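Local coordinates for protein malate synthase (Haloferax volcanii, PDB 5TAO) that catalyses the Claisen condensation of acetyl-CoA with glyoxylate to malyl-CoA, which is then hydrolysed to malate and CoA in the glyoxylate cycle, at residues P83-H88 and H117-P122; F14-T19 and V47-D52; I121-G126 and I156-E161. One frame throughout, in Å; residues are numbered along the deposited sequence.

In the fold
All three contacts are buried and lie where strands of one TIM barrel lead toward the active site. Interaction 1 closes the barrel between the chain after strand 80-81 and strand 118-121. Interaction 2 pairs strands 13-18 and 45-49. Interaction 3 joins the ends of neighbouring strands 118-121 and 152-157, and shares I121 and P122 with interaction 1. The chemistry changes with place. Interaction 1 is mostly apolar, with one arginine reaching the ligand. Interaction 2 is a backbone ladder that ends in acidic side chains. Interaction 3 is the most acidic and holds a lead ion. A salt bridge from R84 to D49 ties interactions 1 and 2 together.

Interaction 1. Residues P83-H88 and H117-P122; sequences PRMVWH and HGFVIP. With GLV (glyoxylic acid), chain C.
R84 and V120 bridge their backbones and close the TIM barrel, joining strand 118-121 to the chain that follows strand 80-81. V120 N donates to P83 O at 2.9 Å, from above the carbonyl plane. M85 N bonds to V120 O at 3.0 Å. F119 packs beside P83 and M85, and the M85 sulfur meets its ring obliquely, a Met-aromatic contact. The side toward the active site is looser. R84 CG stands anti to the backbone N (chi1 173°), and the chain runs past P122 with R84 CG 4.1 Å from P122 CD. A bend at chi3 turns the guanidinium to the ligand. R84 binds glyoxylate and acetyl-CoA, and here R84 NH1 donates to O3 of a glyoxylic acid at 3.1 Å, with O3 at the guanidinium edge. R84 NH2 makes a salt bridge to D49. With an alanine here, D49 would probably lose its charge partner and the glyoxylic acid its NH1 donor. The tight part lies at P122, whose CD is 3.0 Å from M85 O, and at W87. The W87 indole NH bonds to D129, and I121 CG2 makes a CH-pi contact over the five-membered ring, 3.4 Å from W87 CG.

Interaction 2. Residues F14-T19 and V47-D52; sequences FFTSPT and VPDNED. With GLV (glyoxylic acid), chain E; GLV (glyoxylic acid), chain C.
V47 meets F14, F15, T16 and S17 of the strand beside it. Its backbone makes two bonds of a parallel ladder: V47 N donates to F15 O at 2.9 Å, and V47 O accepts from S17 N at 3.1 Å. Its two methyls part. V47 CG2 lies over one face of the F14 ring, 3.6 Å from the centroid, a CH-pi contact. V47 CG1 is anti to the backbone N (chi1 177°), and this turns it to T16, whose CG2 runs alongside at 3.7 Å. P48 pairs with S17 on the other face of the sheet and packs with T19 against I66 of helix 59-73. D49 N carries the ladder on, donating to S17 O at 2.8 Å. The D49 carboxylate works on several sides. Besides R84, its OD2 meets A53 N and a water that also meets T16 OG1, whose main partner is W257 NE1. Its OD1 accepts from E51 N at 3.1 Å, from above the carboxylate plane, and this closes an Asx turn. N50 OD1 receives T19 OG1 at 2.6 Å, in the carbonyl plane, while N50 ND2 bonds to R59 O. That grip on both ends of the amide fixes its rotation. E51 and D52 then turn toward the ligands, with D52 OD2 2.6 Å from O3 of one glyoxylic acid. T16 and S17 bind acetyl-CoA and D52 binds magnesium. Two neighbouring TIM-barrel strands thus carry coenzyme and metal residues at their C-terminal ends, or in the loop just beyond, as is usual for active sites of this fold.

Interaction 3. Residues I121-G126 and I156-E161; sequences IPEVGG and IIESGE. With PB (lead (II) ion), chain G; GLV (glyoxylic acid), chain E; GLV (glyoxylic acid), chain C; GLV (glyoxylic acid), chain D.
E123 lays its carboxylate over that of E158, the two planes 27° apart and stacked, at the C-terminal end of neighbouring TIM-barrel strands. The closest touch of the two side chains is E123 CG to E158 OE2, 3.2 Å. The same oxygen takes E123 N at 2.7 Å on its anti lone pair, through a bent bond (132°). A bend at chi2 (-77°) folds the E123 chain back, and its OE1 binds the lead ion at 2.6 Å. D192 also binds the lead. O3 of a glyoxylic acid is modelled against it, doubtfully close. E158 OE1 and OE2 both lie farther from the lead, at 3.0 Å, and E158 OE1 is 2.9 Å from O1 of another glyoxylic acid. E158 and D192 bind both magnesium and glyoxylate, so the lead probably sits at or near the magnesium site. Its charge, and the salt bridge from R89 to E123 OE2, would probably offset part of the repulsion between the acids. Next to the site, I156 N donates to I121 O at 3.0 Å, and I156 CG1 packs on P122. V124 CG2 rests against I156 O. S159, the N-cap of helix 160-166, gives its hydroxyl proton to V124 O at 3.1 Å, in the carbonyl plane, and caps A162 N with the same OG. A water completes the join: it donates to V124 O and I156 O and accepts from E158 N at 2.7 Å.

Interaction 1. Residues P83-H88 and H117-P122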
loop_
_atom_site.group_PDB
_atom_site.type_symbol
_atom_site.label_atom_id
_atom_site.label_comp_id
_atom_site.label_asym_id
_atom_site.label_seq_id
_atom_site.Cartn_x
_atom_site.Cartn_y
_atom_site.Cartn_z
ATOM N N PRO A 83 18.890 -6.757 -27.594
ATOM C CA PRO A 83 19.152 -5.414 -28.027
ATOM C C PRO A 83 18.578 -4.328 -27.095
ATOM O O PRO A 83 17.465 -4.538 -26.556
ATOM C CB PRO A 83 18.373 -5.326 -29.314
ATOM C CG PRO A 83 18.183 -6.668 -29.772
ATOM C CD PRO A 83 18.013 -7.457 -28.521
ATOM N N ARG A 84 19.242 -3.172 -27.016
ATOM C CA ARG A 84 18.778 -2.086 -26.225
ATOM C C ARG A 84 18.040 -1.129 -27.098
ATOM O O ARG A 84 18.571 -0.658 -28.113
ATOM C CB ARG A 84 19.876 -1.380 -25.457
ATOM C CG ARG A 84 19.383 -0.140 -24.755
ATOM C CD ARG A 84 20.321 0.355 -23.682
ATOM N NE ARG A 84 21.504 1.031 -24.188
ATOM C CZ ARG A 84 22.356 1.726 -23.433
ATOM N NH1 ARG A 84 22.139 1.973 -22.133
ATOM N NH2 ARG A 84 23.401 2.259 -23.974
ATOM N N MET A 85 16.798 -0.840 -26.701
ATOM C CA MET A 85 15.919 0.112 -27.373
ATOM C C MET A 85 15.956 1.455 -26.721
ATOM O O MET A 85 16.478 1.584 -25.632
ATOM C CB MET A 85 14.491 -0.398 -27.290
ATOM C CG MET A 85 14.267 -1.755 -27.874
ATOM S SD MET A 85 14.267 -1.691 -29.667
ATOM C CE MET A 85 15.975 -2.161 -30.047
ATOM N N VAL A 86 15.426 2.491 -27.369
ATOM C CA VAL A 86 15.295 3.758 -26.704
ATOM C C VAL A 86 14.077 3.730 -25.678
ATOM O O VAL A 86 13.101 2.976 -25.857
ATOM C CB VAL A 86 15.105 4.947 -27.675
ATOM C CG1 VAL A 86 16.380 5.182 -28.444
ATOM C CG2 VAL A 86 13.869 4.770 -28.600
ATOM N N TRP A 87 14.175 4.526 -24.647
ATOM C CA TRP A 87 13.110 4.622 -23.618
ATOM C C TRP A 87 13.422 5.814 -22.773
ATOM O O TRP A 87 14.581 6.204 -22.609
ATOM C CB TRP A 87 13.077 3.321 -22.790
ATOM C CG TRP A 87 11.897 3.312 -21.774
ATOM C CD1 TRP A 87 11.905 3.814 -20.512
ATOM C CD2 TRP A 87 10.575 2.876 -22.037
ATOM N NE1 TRP A 87 10.678 3.643 -19.931
ATOM C CE2 TRP A 87 9.837 3.043 -20.823
ATOM C CE3 TRP A 87 9.956 2.311 -23.149
ATOM C CZ2 TRP A 87 8.504 2.723 -20.712
ATOM C CZ3 TRP A 87 8.639 1.961 -23.071
ATOM C CH2 TRP A 87 7.880 2.231 -21.861
ATOM N N HIS A 88 12.422 6.491 -22.248
ATOM C CA HIS A 88 12.714 7.433 -21.180
ATOM C C HIS A 88 11.429 7.594 -20.348
ATOM O O HIS A 88 10.340 7.814 -20.902
ATOM C CB HIS A 88 13.240 8.776 -21.678
ATOM C CG HIS A 88 14.027 9.524 -20.652
ATOM N ND1 HIS A 88 13.460 10.029 -19.503
ATOM C CD2 HIS A 88 15.341 9.860 -20.594
ATOM C CE1 HIS A 88 14.367 10.659 -18.787
ATOM N NE2 HIS A 88 15.525 10.552 -19.414
ATOM N N HIS A 117 16.588 -13.066 -27.509
ATOM C CA HIS A 117 16.063 -13.431 -26.212
ATOM C C HIS A 117 15.262 -12.375 -25.443
ATOM O O HIS A 117 14.516 -12.751 -24.515
ATOM C CB HIS A 117 17.165 -13.908 -25.323
ATOM C CG HIS A 117 17.470 -15.358 -25.497
ATOM N ND1 HIS A 117 18.115 -15.851 -26.627
ATOM C CD2 HIS A 117 17.332 -16.404 -24.651
ATOM C CE1 HIS A 117 18.319 -17.151 -26.468
ATOM N NE2 HIS A 117 17.815 -17.516 -25.297
ATOM N N GLY A 118 15.446 -11.116 -25.765
ATOM C CA GLY A 118 14.735 -10.084 -25.033
ATOM C C GLY A 118 15.258 -8.759 -25.370
ATOM O O GLY A 118 15.972 -8.645 -26.364
ATOM N N PHE A 119 14.793 -7.723 -24.645
ATOM C CA PHE A 119 15.223 -6.388 -24.912
ATOM C C PHE A 119 15.695 -5.704 -23.646
ATOM O O PHE A 119 15.262 -6.062 -22.531
ATOM C CB PHE A 119 14.116 -5.577 -25.598
ATOM C CG PHE A 119 13.829 -5.996 -27.030
ATOM C CD1 PHE A 119 14.615 -5.514 -28.077
ATOM C CD2 PHE A 119 12.820 -6.919 -27.332
ATOM C CE1 PHE A 119 14.403 -5.917 -29.387
ATOM C CE2 PHE A 119 12.592 -7.326 -28.657
ATOM C CZ PHE A 119 13.385 -6.820 -29.678
ATOM N N VAL A 120 16.581 -4.726 -23.807
ATOM C CA VAL A 120 17.089 -3.903 -22.712
ATOM C C VAL A 120 16.428 -2.545 -22.807
ATOM O O VAL A 120 16.364 -1.943 -23.893
ATOM C CB VAL A 120 18.604 -3.789 -22.756
ATOM C CG1 VAL A 120 19.110 -2.872 -21.642
ATOM C CG2 VAL A 120 19.243 -5.143 -22.633
ATOM N N ILE A 121 15.855 -2.079 -21.695
ATOM C CA ILE A 121 15.142 -0.833 -21.620
ATOM C C ILE A 121 15.891 0.110 -20.684
ATOM O O ILE A 121 15.971 -0.122 -19.467
ATOM C CB ILE A 121 13.724 -1.062 -21.054
ATOM C CG1 ILE A 121 12.955 -2.077 -21.883
ATOM C CG2 ILE A 121 12.956 0.220 -20.959
ATOM C CD1 ILE A 121 12.782 -1.695 -23.360
ATOM N N PRO A 122 16.388 1.220 -21.197
ATOM C CA PRO A 122 17.131 2.164 -20.380
ATOM C C PRO A 122 16.216 3.226 -19.749
ATOM O O PRO A 122 15.088 3.336 -20.129
ATOM C CB PRO A 122 18.009 2.876 -21.422
ATOM C CG PRO A 122 17.113 2.918 -22.610
ATOM C CD PRO A 122 16.370 1.626 -22.608
HETATM C C1 GLV C . 25.042 4.291 -19.107
HETATM O O1 GLV C . 24.406 4.800 -18.152
HETATM C C2 GLV C . 24.529 4.211 -20.515
HETATM O O2 GLV C . 25.281 3.961 -21.530
HETATM O O3 GLV C . 23.322 4.470 -20.700
#

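Interaction 2. Residues F14-T19 and V47-D52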
loop_
_atom_site.group_PDB
_atom_site.type_symbol
_atom_site.label_atom_id
_atom_site.label_comp_id
_atom_site.label_asym_id
_atom_site.label_seq_id
_atom_site.Cartn_x
_atom_site.Cartn_y
_atom_site.Cartn_z
ATOM N N PHE A 14 28.234 -8.149 -20.600
ATOM C CA PHE A 14 27.084 -7.533 -21.168
ATOM C C PHE A 14 27.775 -6.595 -22.084
ATOM O O PHE A 14 28.391 -5.677 -21.626
ATOM C CB PHE A 14 26.329 -6.765 -20.052
ATOM C CG PHE A 14 25.159 -5.906 -20.517
ATOM C CD1 PHE A 14 25.344 -4.612 -20.864
ATOM C CD2 PHE A 14 23.902 -6.347 -20.392
ATOM C CE1 PHE A 14 24.315 -3.840 -21.190
ATOM C CE2 PHE A 14 22.837 -5.592 -20.748
ATOM C CZ PHE A 14 23.028 -4.306 -21.063
ATOM N N PHE A 15 27.745 -6.851 -23.385
ATOM C CA PHE A 15 28.618 -6.085 -24.352
ATOM C C PHE A 15 27.782 -5.357 -25.350
ATOM O O PHE A 15 26.935 -5.948 -25.994
ATOM C CB PHE A 15 29.528 -7.126 -25.086
ATOM C CG PHE A 15 30.323 -6.565 -26.219
ATOM C CD1 PHE A 15 31.216 -5.547 -26.014
ATOM C CD2 PHE A 15 30.249 -7.132 -27.488
ATOM C CE1 PHE A 15 32.012 -5.061 -27.050
ATOM C CE2 PHE A 15 30.998 -6.626 -28.512
ATOM C CZ PHE A 15 31.897 -5.592 -28.284
ATOM N N THR A 16 27.950 -4.042 -25.457
ATOM C CA THR A 16 27.139 -3.260 -26.296
ATOM C C THR A 16 27.892 -3.026 -27.656
ATOM O O THR A 16 29.133 -2.949 -27.660
ATOM C CB THR A 16 26.810 -1.903 -25.662
ATOM O OG1 THR A 16 27.920 -1.415 -24.983
ATOM C CG2 THR A 16 25.597 -2.041 -24.631
ATOM N N SER A 17 27.133 -2.881 -28.740
ATOM C CA SER A 17 27.644 -2.511 -30.080
ATOM C C SER A 17 26.758 -1.468 -30.688
ATOM O O SER A 17 25.560 -1.578 -30.587
ATOM C CB SER A 17 27.666 -3.735 -30.996
ATOM O OG SER A 17 28.463 -4.718 -30.369
ATOM N N PRO A 18 27.329 -0.432 -31.316
ATOM C CA PRO A 18 26.516 0.535 -32.072
ATOM C C PRO A 18 25.784 -0.078 -33.264
ATOM O O PRO A 18 26.241 -1.073 -33.845
ATOM C CB PRO A 18 27.517 1.575 -32.580
ATOM C CG PRO A 18 28.872 1.119 -32.174
ATOM C CD PRO A 18 28.774 -0.129 -31.331
ATOM N N THR A 19 24.612 0.448 -33.609
ATOM C CA THR A 19 23.788 -0.301 -34.543
ATOM C C THR A 19 23.896 0.273 -35.982
ATOM O O THR A 19 23.511 -0.396 -36.911
ATOM C CB THR A 19 22.323 -0.307 -34.109
ATOM O OG1 THR A 19 21.866 1.043 -33.957
ATOM C CG2 THR A 19 22.160 -1.051 -32.761
ATOM N N VAL A 47 24.382 -7.014 -26.681
ATOM C CA VAL A 47 23.410 -5.957 -26.725
ATOM C C VAL A 47 23.708 -5.040 -27.886
ATOM O O VAL A 47 24.455 -4.092 -27.726
ATOM C CB VAL A 47 23.477 -5.072 -25.427
ATOM C CG1 VAL A 47 22.512 -3.903 -25.456
ATOM C CG2 VAL A 47 23.300 -5.925 -24.164
ATOM N N PRO A 48 23.140 -5.325 -29.081
ATOM C CA PRO A 48 23.038 -4.340 -30.131
ATOM C C PRO A 48 22.337 -3.163 -29.598
ATOM O O PRO A 48 21.151 -3.291 -29.219
ATOM C CB PRO A 48 22.144 -5.037 -31.162
ATOM C CG PRO A 48 22.582 -6.400 -31.074
ATOM C CD PRO A 48 22.715 -6.632 -29.594
ATOM N N ASP A 49 23.027 -2.035 -29.583
ATOM C CA ASP A 49 22.620 -0.877 -28.870
ATOM C C ASP A 49 22.062 0.293 -29.632
ATOM O O ASP A 49 22.804 1.202 -29.960
ATOM C CB ASP A 49 23.789 -0.378 -27.993
ATOM C CG ASP A 49 23.364 0.752 -27.010
ATOM O OD1 ASP A 49 22.152 0.954 -26.834
ATOM O OD2 ASP A 49 24.207 1.440 -26.429
ATOM N N ASN A 50 20.733 0.353 -29.778
ATOM C CA ASN A 50 20.050 1.445 -30.443
ATOM C C ASN A 50 19.761 2.746 -29.678
ATOM O O ASN A 50 19.052 3.608 -30.166
ATOM C CB ASN A 50 18.735 0.952 -31.061
ATOM C CG ASN A 50 18.482 1.573 -32.427
ATOM O OD1 ASN A 50 19.422 1.713 -33.224
ATOM N ND2 ASN A 50 17.241 1.920 -32.718
ATOM N N GLU A 51 20.323 2.883 -28.484
ATOM C CA GLU A 51 20.168 4.051 -27.649
ATOM C C GLU A 51 21.524 4.714 -27.544
ATOM O O GLU A 51 21.993 5.210 -28.544
ATOM C CB GLU A 51 19.591 3.684 -26.254
ATOM C CG GLU A 51 19.114 4.912 -25.443
ATOM C CD GLU A 51 19.713 5.020 -24.057
ATOM O OE1 GLU A 51 20.719 4.334 -23.789
ATOM O OE2 GLU A 51 19.166 5.777 -23.198
ATOM N N ASP A 52 22.192 4.750 -26.393
ATOM C CA ASP A 52 23.241 5.748 -26.301
ATOM C C ASP A 52 24.441 5.453 -27.276
ATOM O O ASP A 52 25.144 6.367 -27.627
ATOM C CB ASP A 52 23.836 5.995 -24.887
ATOM C CG ASP A 52 22.815 6.464 -23.802
ATOM O OD1 ASP A 52 21.839 7.104 -24.141
ATOM O OD2 ASP A 52 23.151 6.210 -22.597
HETATM C C1 GLV E . 20.059 10.033 -21.916
HETATM O O1 GLV E . 18.823 9.996 -21.989
HETATM C C2 GLV E . 20.889 8.795 -21.934
HETATM O O2 GLV E . 22.144 8.979 -21.931
HETATM O O3 GLV E . 20.426 7.622 -21.915
HETATM C C1 GLV C . 25.042 4.291 -19.107
HETATM O O1 GLV C . 24.406 4.800 -18.152
HETATM C C2 GLV C . 24.529 4.211 -20.515
HETATM O O2 GLV C . 25.281 3.961 -21.530
HETATM O O3 GLV C . 23.322 4.470 -20.700
HETATM O O HOH W 1 26.820 1.479 -25.052
#

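Interaction 3. Residues I121-G126 and I156-E161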
loop_
_atom_site.group_PDB
_atom_site.type_symbol
_atom_site.label_atom_id
_atom_site.label_comp_id
_atom_site.label_asym_id
_atom_site.label_seq_id
_atom_site.Cartn_x
_atom_site.Cartn_y
_atom_site.Cartn_z
ATOM N N ILE A 121 15.855 -2.079 -21.695
ATOM C CA ILE A 121 15.142 -0.833 -21.620
ATOM C C ILE A 121 15.891 0.110 -20.684
ATOM O O ILE A 121 15.971 -0.122 -19.467
ATOM C CB ILE A 121 13.724 -1.062 -21.054
ATOM C CG1 ILE A 121 12.955 -2.077 -21.883
ATOM C CG2 ILE A 121 12.956 0.220 -20.959
ATOM C CD1 ILE A 121 12.782 -1.695 -23.360
ATOM N N PRO A 122 16.388 1.220 -21.197
ATOM C CA PRO A 122 17.131 2.164 -20.380
ATOM C C PRO A 122 16.216 3.226 -19.749
ATOM O O PRO A 122 15.088 3.336 -20.129
ATOM C CB PRO A 122 18.009 2.876 -21.422
ATOM C CG PRO A 122 17.113 2.918 -22.610
ATOM C CD PRO A 122 16.370 1.626 -22.608
ATOM N N GLU A 123 16.778 4.017 -18.850
ATOM C CA GLU A 123 16.178 5.225 -18.335
ATOM C C GLU A 123 14.810 5.018 -17.673
ATOM O O GLU A 123 13.992 5.923 -17.680
ATOM C CB GLU A 123 16.140 6.349 -19.409
ATOM C CG GLU A 123 17.522 6.705 -20.049
ATOM C CD GLU A 123 18.339 7.537 -19.130
ATOM O OE1 GLU A 123 19.523 7.693 -19.423
ATOM O OE2 GLU A 123 17.815 8.032 -18.054
ATOM N N VAL A 124 14.559 3.834 -17.143
ATOM C CA VAL A 124 13.328 3.558 -16.511
ATOM C C VAL A 124 13.211 4.391 -15.167
ATOM O O VAL A 124 14.169 4.891 -14.631
ATOM C CB VAL A 124 13.106 2.094 -16.253
ATOM C CG1 VAL A 124 13.000 1.333 -17.566
ATOM C CG2 VAL A 124 14.167 1.469 -15.324
ATOM N N GLY A 125 12.008 4.539 -14.697
ATOM C CA GLY A 125 11.754 5.365 -13.531
ATOM C C GLY A 125 11.198 4.526 -12.387
ATOM O O GLY A 125 11.743 3.486 -12.065
ATOM N N GLY A 126 10.128 5.000 -11.769
ATOM C CA GLY A 126 9.411 4.238 -10.741
ATOM C C GLY A 126 8.720 3.054 -11.310
ATOM O O GLY A 126 8.660 2.884 -12.529
ATOM N N ILE A 156 18.039 -0.798 -17.372
ATOM C CA ILE A 156 19.155 -0.072 -16.862
ATOM C C ILE A 156 18.685 0.858 -15.710
ATOM O O ILE A 156 17.789 1.666 -15.891
ATOM C CB ILE A 156 19.798 0.865 -17.881
ATOM C CG1 ILE A 156 20.052 0.232 -19.260
ATOM C CG2 ILE A 156 21.135 1.313 -17.358
ATOM C CD1 ILE A 156 20.872 -0.980 -19.242
ATOM N N ILE A 157 19.343 0.743 -14.560
ATOM C CA ILE A 157 19.010 1.524 -13.365
ATOM C C ILE A 157 19.895 2.787 -13.479
ATOM O O ILE A 157 21.104 2.726 -13.272
ATOM C CB ILE A 157 19.294 0.732 -12.040
ATOM C CG1 ILE A 157 18.557 -0.616 -11.966
ATOM C CG2 ILE A 157 19.042 1.602 -10.778
ATOM C CD1 ILE A 157 17.029 -0.557 -12.108
ATOM N N GLU A 158 19.297 3.914 -13.838
ATOM C CA GLU A 158 20.081 5.155 -14.043
ATOM C C GLU A 158 19.325 6.364 -13.561
ATOM O O GLU A 158 19.522 7.489 -14.026
ATOM C CB GLU A 158 20.513 5.299 -15.518
ATOM C CG GLU A 158 19.646 4.637 -16.532
ATOM C CD GLU A 158 20.269 4.622 -17.974
ATOM O OE1 GLU A 158 21.475 4.822 -18.199
ATOM O OE2 GLU A 158 19.451 4.420 -18.867
ATOM N N SER A 159 18.487 6.135 -12.529
ATOM C CA SER A 159 17.802 7.191 -11.841
ATOM C C SER A 159 17.578 6.812 -10.402
ATOM O O SER A 159 17.506 5.633 -10.084
ATOM C CB SER A 159 16.533 7.461 -12.524
ATOM O OG SER A 159 15.522 6.511 -12.388
ATOM N N GLY A 160 17.457 7.809 -9.569
ATOM C CA GLY A 160 17.092 7.620 -8.167
ATOM C C GLY A 160 15.798 6.838 -8.089
ATOM O O GLY A 160 15.648 5.966 -7.269
ATOM N N GLU A 161 14.855 7.231 -8.919
ATOM C CA GLU A 161 13.562 6.625 -9.005
ATOM C C GLU A 161 13.614 5.141 -9.243
ATOM O O GLU A 161 12.866 4.347 -8.594
ATOM C CB GLU A 161 12.704 7.237 -10.129
ATOM C CG GLU A 161 12.308 8.613 -9.925
ATOM C CD GLU A 161 13.342 9.555 -10.549
ATOM O OE1 GLU A 161 14.567 9.372 -10.323
ATOM O OE2 GLU A 161 12.938 10.444 -11.293
HETATM PB PB PB G . 20.955 6.075 -20.844
HETATM C C1 GLV E . 20.059 10.033 -21.916
HETATM O O1 GLV E . 18.823 9.996 -21.989
HETATM C C2 GLV E . 20.889 8.795 -21.934
HETATM O O2 GLV E . 22.144 8.979 -21.931
HETATM O O3 GLV E . 20.426 7.622 -21.915
HETATM C C1 GLV C . 25.042 4.291 -19.107
HETATM O O1 GLV C . 24.406 4.800 -18.152
HETATM C C2 GLV C . 24.529 4.211 -20.515
HETATM O O2 GLV C . 25.281 3.961 -21.530
HETATM O O3 GLV C . 23.322 4.470 -20.700
HETATM C C1 GLV D . 14.761 13.807 -14.597
HETATM O O1 GLV D . 14.918 15.022 -14.468
HETATM C C2 GLV D . 14.157 13.032 -13.491
HETATM O O2 GLV D . 14.185 11.822 -13.505
HETATM O O3 GLV D . 13.695 13.568 -12.447
HETATM O O HOH W 2 18.926 9.152 -16.210
HETATM O O HOH W 3 16.846 3.967 -14.982
#